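Hypothetical exported protein (Streptococcus pyogenes, PDB 3PSQ) is a class B sortase involved in pilus assembly, probably acting as a cysteine transpeptidase that joins surface proteins through an acyl-thioester intermediate. Local coordinates at residues I51-N56 against V75-R80. Sequence-based numbering, arbitrary orientation.
Sequences IVQGEN and VFLDYR. With ZN (zinc ion), chain P.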
ATOM      1  N   ILE A  51      -8.649   0.551  -6.258  1.00 40.97           N
ATOM      2  CA  ILE A  51      -7.912   1.548  -5.433  1.00 41.25           C
ATOM      3  C   ILE A  51      -8.299   2.917  -5.928  1.00 40.86           C
ATOM      4  O   ILE A  51      -8.382   3.146  -7.124  1.00 41.09           O
ATOM      5  CB  ILE A  51      -6.369   1.412  -5.558  1.00 40.87           C
ATOM      6  CG1 ILE A  51      -5.888  -0.012  -5.165  1.00 42.32           C
ATOM      7  CG2 ILE A  51      -5.641   2.467  -4.733  1.00 40.31           C
ATOM      8  CD1 ILE A  51      -6.173  -0.468  -3.703  1.00 36.23           C
ATOM      9  N   VAL A  52      -8.550   3.831  -4.996  1.00 41.06           N
ATOM     10  CA  VAL A  52      -8.811   5.205  -5.366  1.00 40.60           C
ATOM     11  C   VAL A  52      -7.654   6.083  -4.961  1.00 40.77           C
ATOM     12  O   VAL A  52      -6.842   5.713  -4.103  1.00 39.62           O
ATOM     13  CB  VAL A  52     -10.089   5.772  -4.704  1.00 40.65           C
ATOM     14  CG1 VAL A  52     -11.327   5.121  -5.293  1.00 39.16           C
ATOM     15  CG2 VAL A  52     -10.017   5.618  -3.173  1.00 40.26           C
ATOM     16  N   GLN A  53      -7.608   7.269  -5.565  1.00 40.50           N
ATOM     17  CA  GLN A  53      -6.795   8.332  -5.020  1.00 40.98           C
ATOM     18  C   GLN A  53      -7.676   9.538  -4.767  1.00 41.21           C
ATOM     19  O   GLN A  53      -8.378  10.006  -5.683  1.00 40.73           O
ATOM     20  CB  GLN A  53      -5.669   8.736  -5.962  1.00 40.94           C
ATOM     21  CG  GLN A  53      -4.844   9.922  -5.414  1.00 40.93           C
ATOM     22  CD  GLN A  53      -3.758  10.343  -6.381  1.00 41.26           C
ATOM     23  OE1 GLN A  53      -4.047  10.864  -7.454  1.00 38.19           O
ATOM     24  NE2 GLN A  53      -2.501  10.111  -6.008  1.00 41.37           N
ATOM     25  N   GLY A  54      -7.632  10.056  -3.536  1.00 41.81           N
ATOM     26  CA  GLY A  54      -8.403  11.264  -3.233  1.00 42.61           C
ATOM     27  C   GLY A  54      -7.615  12.542  -3.455  1.00 42.94           C
ATOM     28  O   GLY A  54      -6.407  12.481  -3.762  1.00 43.90           O
ATOM     29  N   GLU A  55      -8.277  13.689  -3.264  1.00 43.13           N
ATOM     30  CA  GLU A  55      -7.624  15.012  -3.393  1.00 42.97           C
ATOM     31  C   GLU A  55      -6.825  15.325  -2.149  1.00 43.26           C
ATOM     32  O   GLU A  55      -5.995  16.249  -2.154  1.00 43.94           O
ATOM     33  CB  GLU A  55      -8.634  16.112  -3.673  1.00 42.66           C
ATOM     34  CG  GLU A  55      -9.408  15.929  -5.026  1.00 44.81           C
ATOM     35  CD  GLU A  55     -10.556  14.913  -4.925  1.00 45.56           C
ATOM     36  OE1 GLU A  55     -11.607  15.278  -4.374  1.00 44.89           O
ATOM     37  OE2 GLU A  55     -10.426  13.760  -5.426  1.00 44.95           O
ATOM     38  N   ASN A  56      -7.065  14.536  -1.097  1.00 42.68           N
ATOM     39  CA  ASN A  56      -6.330  14.585   0.156  1.00 42.24           C
ATOM     40  C   ASN A  56      -6.408  13.191   0.774  1.00 42.42           C
ATOM     41  O   ASN A  56      -7.076  12.325   0.220  1.00 42.76           O
ATOM     42  CB  ASN A  56      -6.939  15.638   1.110  1.00 42.27           C
ATOM     43  CG  ASN A  56      -8.416  15.363   1.438  1.00 42.72           C
ATOM     44  OD1 ASN A  56      -8.730  14.382   2.079  1.00 43.66           O
ATOM     45  ND2 ASN A  56      -9.321  16.227   0.968  1.00 44.87           N
ATOM     46  N   VAL A  75      -9.624   1.879   0.715  1.00 40.61           N
ATOM     47  CA  VAL A  75      -8.185   1.928   0.591  1.00 40.34           C
ATOM     48  C   VAL A  75      -7.771   2.866  -0.546  1.00 40.09           C
ATOM     49  O   VAL A  75      -8.383   2.863  -1.604  1.00 40.06           O
ATOM     50  CB  VAL A  75      -7.599   0.517   0.332  1.00 41.60           C
ATOM     51  CG1 VAL A  75      -6.090   0.652   0.122  1.00 40.81           C
ATOM     52  CG2 VAL A  75      -7.936  -0.411   1.547  1.00 39.62           C
ATOM     53  N   PHE A  76      -6.740   3.679  -0.315  1.00 39.94           N
ATOM     54  CA  PHE A  76      -6.422   4.803  -1.224  1.00 39.62           C
ATOM     55  C   PHE A  76      -4.909   4.994  -1.425  1.00 39.92           C
ATOM     56  O   PHE A  76      -4.129   4.839  -0.496  1.00 39.95           O
ATOM     57  CB  PHE A  76      -7.044   6.098  -0.678  1.00 39.38           C
ATOM     58  CG  PHE A  76      -6.503   6.509   0.677  1.00 40.58           C
ATOM     59  CD1 PHE A  76      -5.412   7.364   0.774  1.00 38.23           C
ATOM     60  CD2 PHE A  76      -7.066   6.001   1.857  1.00 38.39           C
ATOM     61  CE1 PHE A  76      -4.943   7.770   2.048  1.00 38.51           C
ATOM     62  CE2 PHE A  76      -6.585   6.393   3.108  1.00 38.94           C
ATOM     63  CZ  PHE A  76      -5.489   7.215   3.206  1.00 38.55           C
ATOM     64  N   LEU A  77      -4.516   5.351  -2.642  1.00 40.33           N
ATOM     65  CA  LEU A  77      -3.172   5.798  -2.922  1.00 40.27           C
ATOM     66  C   LEU A  77      -2.988   7.196  -2.360  1.00 40.52           C
ATOM     67  O   LEU A  77      -3.829   8.072  -2.577  1.00 40.16           O
ATOM     68  CB  LEU A  77      -2.930   5.837  -4.442  1.00 40.53           C
ATOM     69  CG  LEU A  77      -1.540   6.332  -4.899  1.00 40.83           C
ATOM     70  CD1 LEU A  77      -0.438   5.384  -4.416  1.00 38.70           C
ATOM     71  CD2 LEU A  77      -1.425   6.484  -6.396  1.00 36.27           C
ATOM     72  N   ASP A  78      -1.871   7.427  -1.684  1.00 41.04           N
ATOM     73  CA  ASP A  78      -1.561   8.755  -1.183  1.00 41.47           C
ATOM     74  C   ASP A  78      -1.818   9.855  -2.249  1.00 42.25           C
ATOM     75  O   ASP A  78      -1.363   9.703  -3.400  1.00 43.16           O
ATOM     76  CB  ASP A  78      -0.110   8.794  -0.680  1.00 41.76           C
ATOM     77  CG  ASP A  78       0.232  10.102   0.009  1.00 41.64           C
ATOM     78  OD1 ASP A  78       0.338  11.141  -0.657  1.00 43.83           O
ATOM     79  OD2 ASP A  78       0.381  10.106   1.231  1.00 44.36           O
ATOM     80  N   TYR A  79      -2.504  10.947  -1.862  1.00 41.08           N
ATOM     81  CA  TYR A  79      -2.809  12.021  -2.771  1.00 42.08           C
ATOM     82  C   TYR A  79      -1.592  12.665  -3.447  1.00 42.43           C
ATOM     83  O   TYR A  79      -1.752  13.327  -4.481  1.00 43.06           O
ATOM     84  CB  TYR A  79      -3.682  13.115  -2.138  1.00 41.89           C
ATOM     85  CG  TYR A  79      -2.917  14.201  -1.384  1.00 44.42           C
ATOM     86  CD1 TYR A  79      -2.604  15.444  -1.989  1.00 43.80           C
ATOM     87  CD2 TYR A  79      -2.481  13.976  -0.077  1.00 45.93           C
ATOM     88  CE1 TYR A  79      -1.910  16.421  -1.283  1.00 44.15           C
ATOM     89  CE2 TYR A  79      -1.799  14.938   0.631  1.00 46.77           C
ATOM     90  CZ  TYR A  79      -1.513  16.156   0.032  1.00 46.99           C
ATOM     91  OH  TYR A  79      -0.813  17.064   0.786  1.00 45.78           O
ATOM     92  N   ARG A  80      -0.407  12.482  -2.882  1.00 42.10           N
ATOM     93  CA  ARG A  80       0.791  13.139  -3.412  1.00 43.60           C
ATOM     94  C   ARG A  80       1.511  12.268  -4.439  1.00 44.29           C
ATOM     95  O   ARG A  80       2.491  12.690  -4.982  1.00 45.46           O
ATOM     96  CB  ARG A  80       1.780  13.480  -2.298  1.00 43.04           C
ATOM     97  CG  ARG A  80       1.319  14.590  -1.367  1.00 45.10           C
ATOM     98  CD  ARG A  80       2.043  14.521  -0.028  1.00 43.74           C
ATOM     99  NE  ARG A  80       1.707  13.339   0.753  1.00 43.75           N
ATOM    100  CZ  ARG A  80       1.945  13.214   2.063  1.00 46.81           C
ATOM    101  NH1 ARG A  80       2.518  14.210   2.744  1.00 43.69           N
ATOM    102  NH2 ARG A  80       1.621  12.085   2.711  1.00 42.78           N
TER
HETATM  103 ZN    ZN P 326     -12.153  12.742  -4.843  1.00 40.17          ZN
HETATM  104  O   HOH W   1      -5.526  10.015  -1.517  1.00 40.50           O
HETATM  105  O   HOH W   2      -4.368  13.698  -5.765  1.00 56.76           O
HETATM  106  O   HOH W   3     -13.845  13.115  -5.927  1.00 38.09           O
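Val-52 and Phe-76 pair where strand 48-53 runs parallel to the short strand 76-77, and one direct backbone bond, Leu-77 N to Val-52 O at 2.8 Å, ties them. The same carbonyl oxygen also receives a CA-H contact from Phe-76 CA at 3.0 Å. Beyond Gln-53 and Leu-77 direct backbone bonding gives way to water links: water 1 accepts from Gly-54 N and donates to Leu-77 O, while water 2 donates to both Gly-54 O and Tyr-79 O.

Gln-53 reaches across with its side chain. CG lies anti to the backbone N (chi1 177°) and the chain stays extended, which carries NE2 to Asp-78 O at 2.9 Å; the donor stands 31° out of that carbonyl's plane. NE2 also bonds Asn-81 O, so two backbone carbonyls fix the amide. Asp-78 OD1 accepts from both Arg-80 N, closing an Asx turn, and Arg-80 NE, while OD2 takes NH2 in the side-on salt bridge.

Apolar contacts are light. Ile-51 CD1 meets Val-75 CG1 at 4.0 Å, and Val-52 CG2 lies 3.9 Å from Phe-76 CB; the Phe-76 ring goes on to meet the ring of His-95, the predicted proton donor/acceptor. Tyr-79 packs its CB and ring against the backbone of loop 54-56, with CB 3.2 Å from Gly-54 O.

On that loop Glu-55 binds zinc lopsidedly, OE2 at 2.1 Å and OE1 at a longer 2.6 Å, alongside Asp-35, Glu-59 and water 3. The sortase sheet thus continues into a polar, partly hydrated seam, with the Glu-55 carboxylate facing away from it, to the metal.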